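Local structure of uncharacterized protein (Bacteroides vulgatus, 4ZGF) at residues A[11-16]-A[133-138]; A[86-91]-A[110-115]; A[5-10]-A[60-65]. The protein is of unknown function but binds calcium ions and has a curled antiparallel sheet, consistent with a lipocalin-like member of the calycin clan. All blocks are in the same frame, centred on the assembly; numbering follows the deposited sequence. Where two conformers were deposited one is given.

Interaction 1 (A[11-16]-A[133-138]); sequences WHVVDF and IQFAHN. With BEZ (benzoic acid), chain K.
The imidazole of H137 lies over one face of the W11 indole as a face-to-face stack, the centroids of the H137 ring and the W11 six-membered ring 3.6 Å apart and the planes 22° from parallel. Each ring is also fixed in rotation by a backbone carbonyl, since H137 ND1 bonds to the oxygen of T10 and W11 NE1 to that of F6. The dense packing continues from here along the buried side. CE3 of W11 rests 3.7 Å from CB of F135, and the F135 ring meets a methyl of V13. I133 has CG1 anti to its backbone N (chi1 -178°), which extends CD1 alongside F16 to 3.8 Å from its CE2, an off-centre CH-pi contact. Large apolar residues suit this side because F105 of helix 100-111 packs against V13, I133 and F135. The backbones beneath form an antiparallel pair within the curled sheet, consistent with a lipocalin-like fold. H12 and A136 exchange two hydrogen bonds, H12 N to A136 O at 2.8 Å and A136 N to H12 O at 2.9 Å. Q134 O accepts from V14 N while Q134 N donates to D15 O, so that V14 and D15 share one partner in a classic beta bulge. D15 OD1 then accepts from the backbone N of F16 and of Y31. The other side is more open to solvent toward Q134 and N138. V14 CG2 still packs 3.8 Å from A136 CB, but Q134 runs beside V14 in a chain modelled in two conformations. Small A136 leaves room for benzoic acid, whose C1 lies 3.4 Å from A136 CB. N138 ND2 reaches the ligand's O2 at 2.9 Å in a nearly straight bond (171°), and Q140 adds a second amide.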
loop_
_atom_site.group_PDB
_atom_site.type_symbol
_atom_site.label_atom_id
_atom_site.label_comp_id
_atom_site.label_asym_id
_atom_site.label_seq_id
_atom_site.Cartn_x
_atom_site.Cartn_y
_atom_site.Cartn_z
ATOM N N TRP A 11 6.683 -6.690 0.297
ATOM C CA TRP A 11 5.749 -5.897 1.073
ATOM C C TRP A 11 4.317 -6.322 0.733
ATOM O O TRP A 11 3.924 -6.336 -0.436
ATOM C CB TRP A 11 5.945 -4.400 0.778
ATOM C CG TRP A 11 7.176 -3.774 1.353
ATOM C CD1 TRP A 11 8.246 -3.326 0.648
ATOM C CD2 TRP A 11 7.458 -3.493 2.737
ATOM N NE1 TRP A 11 9.164 -2.744 1.492
ATOM C CE2 TRP A 11 8.699 -2.824 2.780
ATOM C CE3 TRP A 11 6.789 -3.755 3.939
ATOM C CZ2 TRP A 11 9.260 -2.376 3.972
ATOM C CZ3 TRP A 11 7.363 -3.308 5.113
ATOM C CH2 TRP A 11 8.575 -2.639 5.123
ATOM N N HIS A 12 3.538 -6.645 1.767
ATOM C CA HIS A 12 2.179 -7.139 1.660
ATOM C C HIS A 12 1.212 -6.116 2.230
ATOM O O HIS A 12 1.479 -5.537 3.292
ATOM C CB HIS A 12 2.051 -8.449 2.469
ATOM C CG HIS A 12 2.894 -9.566 1.983
ATOM N ND1 HIS A 12 2.431 -10.500 1.090
ATOM C CD2 HIS A 12 4.178 -9.885 2.280
ATOM C CE1 HIS A 12 3.399 -11.364 0.886
ATOM N NE2 HIS A 12 4.464 -11.019 1.581
ATOM N N VAL A 13 0.072 -5.888 1.573
ATOM C CA VAL A 13 -0.854 -4.859 2.059
ATOM C C VAL A 13 -1.493 -5.274 3.394
ATOM O O VAL A 13 -1.979 -6.382 3.585
ATOM C CB VAL A 13 -1.961 -4.605 1.017
ATOM C CG1 VAL A 13 -3.062 -3.729 1.570
ATOM C CG2 VAL A 13 -1.364 -3.954 -0.208
ATOM N N VAL A 14 -1.480 -4.293 4.303
ATOM C CA VAL A 14 -2.224 -4.368 5.570
ATOM C C VAL A 14 -3.599 -3.732 5.383
ATOM O O VAL A 14 -4.628 -4.398 5.543
ATOM C CB VAL A 14 -1.425 -3.736 6.723
ATOM C CG1 VAL A 14 -2.240 -3.739 8.012
ATOM C CG2 VAL A 14 -0.103 -4.446 6.913
ATOM N N ASP A 15 -3.654 -2.432 5.066
ATOM C CA ASP A 15 -4.945 -1.752 4.828
ATOM C C ASP A 15 -4.634 -0.387 4.225
ATOM O O ASP A 15 -3.464 0.038 4.114
ATOM C CB ASP A 15 -5.740 -1.603 6.161
ATOM C CG ASP A 15 -7.263 -1.615 6.033
ATOM O OD1 ASP A 15 -7.788 -1.264 4.955
ATOM O OD2 ASP A 15 -7.904 -1.944 7.067
ATOM N N PHE A 16 -5.726 0.255 3.835
ATOM C CA PHE A 16 -5.757 1.677 3.464
ATOM C C PHE A 16 -6.232 2.439 4.674
ATOM O O PHE A 16 -7.153 1.997 5.348
ATOM C CB PHE A 16 -6.723 1.874 2.293
ATOM C CG PHE A 16 -6.318 1.175 1.020
ATOM C CD1 PHE A 16 -6.643 -0.154 0.808
ATOM C CD2 PHE A 16 -5.640 1.847 0.004
ATOM C CE1 PHE A 16 -6.285 -0.816 -0.367
ATOM C CE2 PHE A 16 -5.304 1.202 -1.180
ATOM C CZ PHE A 16 -5.630 -0.112 -1.364
ATOM N N ILE A 133 -1.349 4.112 2.571
ATOM C CA ILE A 133 -1.425 2.643 2.495
ATOM C C ILE A 133 -0.281 2.128 3.355
ATOM O O ILE A 133 0.836 2.666 3.343
ATOM C CB ILE A 133 -1.404 2.146 1.047
ATOM C CG1 ILE A 133 -1.546 0.628 1.001
ATOM C CG2 ILE A 133 -0.212 2.668 0.258
ATOM C CD1 ILE A 133 -1.791 0.088 -0.406
ATOM N N GLN A 134 -0.557 1.045 4.095
ATOM C CA GLN A 134 0.438 0.413 4.954
ATOM C C GLN A 134 0.696 -1.010 4.492
ATOM O O GLN A 134 -0.255 -1.762 4.195
ATOM C CB GLN A 134 0.000 0.433 6.423
ATOM C CG GLN A 134 1.075 -0.081 7.386
ATOM C CD GLN A 134 0.762 0.075 8.867
ATOM O OE1 GLN A 134 -0.313 -0.293 9.348
ATOM N NE2 GLN A 134 1.728 0.583 9.606
ATOM N N PHE A 135 1.974 -1.369 4.491
ATOM C CA PHE A 135 2.431 -2.723 4.167
ATOM C C PHE A 135 3.225 -3.312 5.339
ATOM O O PHE A 135 3.777 -2.587 6.165
ATOM C CB PHE A 135 3.414 -2.685 2.985
ATOM C CG PHE A 135 2.873 -2.103 1.707
ATOM C CD1 PHE A 135 2.913 -0.747 1.467
ATOM C CD2 PHE A 135 2.374 -2.925 0.696
ATOM C CE1 PHE A 135 2.454 -0.242 0.246
ATOM C CE2 PHE A 135 1.931 -2.408 -0.500
ATOM C CZ PHE A 135 1.993 -1.082 -0.720
ATOM N N ALA A 136 3.302 -4.640 5.335
ATOM C CA ALA A 136 4.139 -5.412 6.252
ATOM C C ALA A 136 4.946 -6.446 5.463
ATOM O O ALA A 136 4.669 -6.690 4.277
ATOM C CB ALA A 136 3.264 -6.131 7.294
ATOM N N HIS A 137 5.913 -7.100 6.110
ATOM C CA HIS A 137 6.704 -8.116 5.420
ATOM C C HIS A 137 6.148 -9.533 5.491
ATOM O O HIS A 137 6.763 -10.471 5.032
ATOM C CB HIS A 137 8.136 -8.122 5.901
ATOM C CG HIS A 137 8.971 -6.990 5.372
ATOM N ND1 HIS A 137 9.068 -6.711 4.017
ATOM C CD2 HIS A 137 9.779 -6.112 5.990
ATOM C CE1 HIS A 137 9.922 -5.730 3.840
ATOM N NE2 HIS A 137 10.358 -5.338 5.012
ATOM N N ASN A 138 4.950 -9.683 6.031
ATOM C CA ASN A 138 4.215 -10.942 6.069
ATOM C C ASN A 138 2.841 -10.746 5.492
ATOM O O ASN A 138 2.222 -9.685 5.698
ATOM C CB ASN A 138 4.099 -11.451 7.484
ATOM C CG ASN A 138 5.446 -11.754 8.036
ATOM O OD1 ASN A 138 6.107 -12.726 7.630
ATOM N ND2 ASN A 138 5.934 -10.866 8.880
HETATM C C BEZ K . 3.183 -8.399 10.014
HETATM O O1 BEZ K . 2.282 -9.209 9.594
HETATM O O2 BEZ K . 4.446 -8.664 10.015
HETATM C C1 BEZ K . 2.746 -7.059 10.544
HETATM C C2 BEZ K . 3.661 -6.217 11.229
HETATM C C3 BEZ K . 3.226 -4.954 11.650
HETATM C C4 BEZ K . 1.925 -4.491 11.400
HETATM C C5 BEZ K . 0.980 -5.336 10.693
HETATM C C6 BEZ K . 1.433 -6.596 10.302
#

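Interaction 2 (A[86-91]-A[110-115]); sequences RTVNIN and NNAIFY
N110, near the end of helix 100-111, meets I90 through a water: the side-chain oxygen N110 OD1 lies 2.9 Å from water 2, which also reaches I90 O. An asparagine suits this place, its short polar arm reaching solvent between helix and strand. At A112 water 1 fills in for a direct bond, accepting from I90 N at 2.9 Å and lying 2.7 Å from A112 O. The small A112 lets the chains approach, its CB 4.2 Å from V88 CG1. I113 supplies the carbonyl that takes V88 N at 2.9 Å, with the donor standing 55° out of the carbonyl plane; the CA-H of T87 points at the same oxygen. F114 forms the single beta bridge of the contact with T87. Its CD1 lies 3.8 Å from T87 CG2, while T87 OG1 bonds to D85, a calcium ligand, so the threonine serves ring and metal loop with different branches. Y115 N donates to R86 O at 3.0 Å. Its CG stands between the backbone N and the carbonyl carbon (chi1 73°), which swings the ring across to R86, whose CB sits over one face 4.1 Å from the Y115 centroid. The guanidinium is turned 89° from the ring and leads away, with NE bonded to a hexaethylene glycol. R86 and T87 both face D82 in a G1 bulge, where strand 87-92 pairs with strand 73-82. The bridge to strand 114-117 joins the two ends of the strand order, consistent with closure of a lipocalin-like barrel, while L124 of strand 121-125 packs on I90, A112 and Y115, and F6 of helix 2-6 on V88 and Y115.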
loop_
_atom_site.group_PDB
_atom_site.type_symbol
_atom_site.label_atom_id
_atom_site.label_comp_id
_atom_site.label_asym_id
_atom_site.label_seq_id
_atom_site.Cartn_x
_atom_site.Cartn_y
_atom_site.Cartn_z
ATOM N N ARG A 86 12.512 11.961 2.754
ATOM C CA ARG A 86 11.544 10.854 2.822
ATOM C C ARG A 86 10.410 10.990 1.804
ATOM O O ARG A 86 9.223 10.868 2.102
ATOM C CB ARG A 86 11.064 10.572 4.248
ATOM C CG ARG A 86 12.160 10.007 5.110
ATOM C CD ARG A 86 11.665 9.607 6.495
ATOM N NE ARG A 86 11.351 10.789 7.284
ATOM C CZ ARG A 86 10.621 10.771 8.413
ATOM N NH1 ARG A 86 10.111 9.632 8.868
ATOM N NH2 ARG A 86 10.418 11.906 9.088
ATOM N N THR A 87 10.825 11.220 0.553
ATOM C CA THR A 87 9.911 11.275 -0.576
ATOM C C THR A 87 10.117 10.083 -1.509
ATOM O O THR A 87 11.162 9.441 -1.536
ATOM C CB THR A 87 10.035 12.595 -1.342
ATOM O OG1 THR A 87 11.368 12.772 -1.795
ATOM C CG2 THR A 87 9.556 13.770 -0.495
ATOM N N VAL A 88 9.075 9.804 -2.311
ATOM C CA VAL A 88 9.044 8.643 -3.202
ATOM C C VAL A 88 8.283 9.024 -4.471
ATOM O O VAL A 88 7.357 9.839 -4.456
ATOM C CB VAL A 88 8.433 7.425 -2.489
ATOM C CG1 VAL A 88 7.002 7.679 -2.015
ATOM C CG2 VAL A 88 8.497 6.170 -3.351
ATOM N N ASN A 89 8.661 8.356 -5.574
ATOM C CA ASN A 89 7.981 8.516 -6.871
ATOM C C ASN A 89 7.908 7.149 -7.514
ATOM O O ASN A 89 8.938 6.608 -7.945
ATOM C CB ASN A 89 8.757 9.504 -7.737
ATOM C CG ASN A 89 8.030 9.896 -8.994
ATOM O OD1 ASN A 89 6.942 9.403 -9.289
ATOM N ND2 ASN A 89 8.612 10.853 -9.724
ATOM N N ILE A 90 6.696 6.588 -7.593
ATOM C CA ILE A 90 6.422 5.302 -8.235
ATOM C C ILE A 90 5.822 5.564 -9.606
ATOM O O ILE A 90 5.009 6.498 -9.781
ATOM C CB ILE A 90 5.479 4.472 -7.334
ATOM C CG1 ILE A 90 6.196 4.150 -6.009
ATOM C CG2 ILE A 90 5.035 3.191 -8.016
ATOM C CD1 ILE A 90 5.326 3.569 -4.925
ATOM N N ASN A 91 6.225 4.740 -10.572
ATOM C CA ASN A 91 5.792 4.883 -11.978
ATOM C C ASN A 91 5.401 3.524 -12.482
ATOM O O ASN A 91 6.215 2.588 -12.448
ATOM C CB ASN A 91 6.957 5.417 -12.816
ATOM C CG ASN A 91 7.696 6.499 -12.059
ATOM O OD1 ASN A 91 7.091 7.491 -11.640
ATOM N ND2 ASN A 91 9.000 6.284 -11.827
ATOM N N ASN A 110 0.310 5.466 -7.152
ATOM C CA ASN A 110 0.590 6.556 -8.073
ATOM C C ASN A 110 0.615 7.918 -7.398
ATOM O O ASN A 110 1.355 8.786 -7.849
ATOM C CB ASN A 110 -0.447 6.612 -9.195
ATOM C CG ASN A 110 -0.022 5.878 -10.423
ATOM O OD1 ASN A 110 1.148 5.930 -10.801
ATOM N ND2 ASN A 110 -0.951 5.162 -11.057
ATOM N N ASN A 111 -0.172 8.095 -6.348
ATOM C CA ASN A 111 -0.220 9.386 -5.660
ATOM C C ASN A 111 0.772 9.471 -4.521
ATOM O O ASN A 111 0.926 10.539 -3.913
ATOM C CB ASN A 111 -1.634 9.694 -5.234
ATOM C CG ASN A 111 -2.559 9.926 -6.408
ATOM O OD1 ASN A 111 -2.127 10.258 -7.527
ATOM N ND2 ASN A 111 -3.831 9.749 -6.160
ATOM N N ALA A 112 1.416 8.377 -4.170
ATOM C CA ALA A 112 2.363 8.398 -3.046
ATOM C C ALA A 112 3.500 9.376 -3.336
ATOM O O ALA A 112 4.121 9.318 -4.387
ATOM C CB ALA A 112 2.928 7.016 -2.813
ATOM N N ILE A 113 3.794 10.207 -2.345
ATOM C CA ILE A 113 4.944 11.095 -2.424
ATOM C C ILE A 113 5.779 11.103 -1.161
ATOM O O ILE A 113 6.945 11.476 -1.229
ATOM C CB ILE A 113 4.544 12.467 -2.893
ATOM C CG1 ILE A 113 5.718 13.244 -3.448
ATOM C CG2 ILE A 113 3.811 13.186 -1.847
ATOM C CD1 ILE A 113 5.265 14.418 -4.323
ATOM N N PHE A 114 5.209 10.720 -0.011
ATOM C CA PHE A 114 5.927 10.641 1.242
ATOM C C PHE A 114 5.922 9.204 1.748
ATOM O O PHE A 114 4.945 8.480 1.540
ATOM C CB PHE A 114 5.274 11.541 2.295
ATOM C CG PHE A 114 5.189 12.978 1.892
ATOM C CD1 PHE A 114 6.331 13.705 1.602
ATOM C CD2 PHE A 114 3.955 13.598 1.739
ATOM C CE1 PHE A 114 6.261 15.026 1.218
ATOM C CE2 PHE A 114 3.899 14.928 1.358
ATOM C CZ PHE A 114 5.033 15.613 1.092
ATOM N N TYR A 115 6.985 8.826 2.437
ATOM C CA TYR A 115 7.009 7.526 3.086
ATOM C C TYR A 115 7.551 7.628 4.489
ATOM O O TYR A 115 8.261 8.568 4.848
ATOM C CB TYR A 115 7.846 6.496 2.275
ATOM C CG TYR A 115 9.345 6.715 2.329
ATOM C CD1 TYR A 115 10.109 6.149 3.346
ATOM C CD2 TYR A 115 9.992 7.509 1.402
ATOM C CE1 TYR A 115 11.464 6.384 3.442
ATOM C CE2 TYR A 115 11.363 7.729 1.475
ATOM C CZ TYR A 115 12.105 7.193 2.505
ATOM O OH TYR A 115 13.461 7.427 2.587
HETATM O O HOH W 1 4.222 7.621 -6.477
HETATM O O HOH W 2 2.683 8.327 -10.655
#

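Interaction 3 (A[5-10]-A[60-65]); sequences IFASGT and FKADGT
In both F6 (chi1 -78°) and F60 (chi1 -60°) CG stands anti to the carbonyl carbon, and these torsions carry the two rings into a T-shaped (edge-to-face) stack. The centroids of F6 and F60 are 5.1 Å apart, with the planes at 89°. The edge comes from F6, whose CD2 hangs 3.7 Å above the middle of the F60 ring, an approach that sets a slightly positive C-H against the electron-rich face. Behind the rings, F60 CB rests 3.6 Å from F6 O. A7, where the chain leaves its helix, directs its CA-H at F60 O, the CA and O atoms 3.4 Å apart, and its small methyl also touches A62. Waters join the backbones. Water 3 accepts from F60 N at 2.9 Å and lies 2.7 Å from F6 O, with G9 O also in reach; water 4 accepts from G9 N at 2.8 Å and donates to F60 O. G9 has backbone angles that a side chain would strain against the preceding carbonyl, so glycine fits the bend. Beyond F60, residues K61 to G64 make a type I turn, overlapped by an Asx turn in which D63 OD1 receives T65 N as well as T65 OG1, the latter at 2.7 Å. An alanine in place of F60 would remove the ring under F6 and would probably leave a gap there, with the F6 edge free to shift. The contact sets helix 2-6 against the hairpin of strands 57-60 and 65-70. W79 of strand 73-82 meets both phenylalanines and bonds through NE1 to K61 O, while Y115 of strand 114-117 packs edge-to-face with F6.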
loop_
_atom_site.group_PDB
_atom_site.type_symbol
_atom_site.label_atom_id
_atom_site.label_comp_id
_atom_site.label_asym_id
_atom_site.label_seq_id
_atom_site.Cartn_x
_atom_site.Cartn_y
_atom_site.Cartn_z
ATOM N N ILE A 5 14.992 0.509 3.400
ATOM C CA ILE A 5 13.557 0.308 3.691
ATOM C C ILE A 5 12.804 -0.277 2.484
ATOM O O ILE A 5 12.057 -1.251 2.617
ATOM C CB ILE A 5 12.847 1.559 4.266
ATOM C CG1 ILE A 5 11.348 1.330 4.431
ATOM C CG2 ILE A 5 13.097 2.818 3.475
ATOM C CD1 ILE A 5 10.648 2.178 5.497
ATOM N N PHE A 6 12.973 0.296 1.309
ATOM C CA PHE A 6 12.166 -0.180 0.169
ATOM C C PHE A 6 12.526 -1.601 -0.264
ATOM O O PHE A 6 11.604 -2.399 -0.479
ATOM C CB PHE A 6 12.235 0.791 -1.015
ATOM C CG PHE A 6 11.362 1.993 -0.810
ATOM C CD1 PHE A 6 11.802 3.116 -0.113
ATOM C CD2 PHE A 6 10.080 1.986 -1.274
ATOM C CE1 PHE A 6 10.956 4.198 0.096
ATOM C CE2 PHE A 6 9.229 3.057 -1.068
ATOM C CZ PHE A 6 9.663 4.154 -0.368
ATOM N N ALA A 7 13.821 -1.894 -0.395
ATOM C CA ALA A 7 14.267 -3.161 -0.989
ATOM C C ALA A 7 14.620 -4.188 0.090
ATOM O O ALA A 7 15.673 -4.827 0.070
ATOM C CB ALA A 7 15.439 -2.906 -1.935
ATOM N N SER A 8 13.733 -4.331 1.057
ATOM C CA SER A 8 13.935 -5.121 2.260
ATOM C C SER A 8 13.116 -6.398 2.319
ATOM O O SER A 8 12.906 -6.957 3.421
ATOM C CB SER A 8 13.610 -4.245 3.446
ATOM O OG SER A 8 12.250 -3.825 3.367
ATOM N N GLY A 9 12.645 -6.846 1.170
ATOM C CA GLY A 9 11.785 -8.037 1.101
ATOM C C GLY A 9 10.392 -7.662 0.612
ATOM O O GLY A 9 10.005 -6.497 0.571
ATOM N N THR A 10 9.615 -8.681 0.253
ATOM C CA THR A 10 8.255 -8.493 -0.202
ATOM C C THR A 10 7.476 -7.640 0.803
ATOM O O THR A 10 7.522 -7.926 2.013
ATOM C CB THR A 10 7.516 -9.865 -0.318
ATOM O OG1 THR A 10 8.416 -10.862 -0.866
ATOM C CG2 THR A 10 6.258 -9.695 -1.162
ATOM N N PHE A 60 10.163 -4.065 -4.268
ATOM C CA PHE A 60 11.041 -3.061 -4.846
ATOM C C PHE A 60 12.463 -3.630 -4.907
ATOM O O PHE A 60 12.977 -4.140 -3.925
ATOM C CB PHE A 60 11.059 -1.816 -3.945
ATOM C CG PHE A 60 9.706 -1.155 -3.749
ATOM C CD1 PHE A 60 9.216 -0.241 -4.679
ATOM C CD2 PHE A 60 8.934 -1.422 -2.632
ATOM C CE1 PHE A 60 7.964 0.341 -4.495
ATOM C CE2 PHE A 60 7.701 -0.839 -2.451
ATOM C CZ PHE A 60 7.214 0.054 -3.365
ATOM N N LYS A 61 13.094 -3.504 -6.069
ATOM C CA LYS A 61 14.495 -3.881 -6.247
ATOM C C LYS A 61 15.390 -2.670 -6.184
ATOM O O LYS A 61 14.998 -1.586 -6.593
ATOM C CB LYS A 61 14.687 -4.637 -7.558
ATOM C CG LYS A 61 14.137 -6.031 -7.550
ATOM C CD LYS A 61 14.612 -6.822 -8.759
ATOM C CE LYS A 61 14.073 -8.238 -8.725
ATOM N NZ LYS A 61 14.632 -9.134 -9.766
ATOM N N ALA A 62 16.632 -2.888 -5.731
ATOM C CA ALA A 62 17.597 -1.801 -5.603
ATOM C C ALA A 62 18.006 -1.200 -6.946
ATOM O O ALA A 62 18.572 -0.101 -6.978
ATOM C CB ALA A 62 18.818 -2.254 -4.823
ATOM N N ASP A 63 17.706 -1.883 -8.054
ATOM C CA ASP A 63 17.949 -1.327 -9.386
ATOM C C ASP A 63 16.918 -0.278 -9.824
ATOM O O ASP A 63 16.970 0.170 -10.957
ATOM C CB ASP A 63 18.107 -2.430 -10.439
ATOM C CG ASP A 63 16.845 -3.198 -10.732
ATOM O OD1 ASP A 63 15.788 -2.871 -10.167
ATOM O OD2 ASP A 63 16.943 -4.157 -11.563
ATOM N N GLY A 64 15.968 0.070 -8.953
ATOM C CA GLY A 64 14.962 1.063 -9.297
ATOM C C GLY A 64 13.756 0.527 -10.049
ATOM O O GLY A 64 12.965 1.311 -10.544
ATOM N N THR A 65 13.610 -0.793 -10.100
ATOM C CA THR A 65 12.423 -1.424 -10.665
ATOM C C THR A 65 11.589 -2.043 -9.566
ATOM O O THR A 65 12.067 -2.303 -8.468
ATOM C CB THR A 65 12.768 -2.489 -11.725
ATOM O OG1 THR A 65 13.396 -3.617 -11.106
ATOM C CG2 THR A 65 13.658 -1.909 -12.832
HETATM O O HOH W 3 10.527 -4.710 -1.503
HETATM O O HOH W 4 12.913 -6.396 -1.599
#

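Starting at the N terminus, helix 2-6 and the turn after it (5-10) close a loop on residues 60-65 in interaction 3, against the hairpin between strands 57-60 and 65-70. Strand 11-21 follows directly and opens interaction 1, which closes only at 133-138, so interactions 1 and 3 cross along the chain. They also touch, the turn after helix 2-6 lying against W11 and H137. Interaction 2 lies wholly inside the long loop of interaction 1 and begins after interaction 3 has closed; its short loop contains most of helix 100-111. F6 packs on Y115 and V88, and F60 on I90, so interaction 3 lies against interaction 2, where strands 87-92 and 114-117 meet.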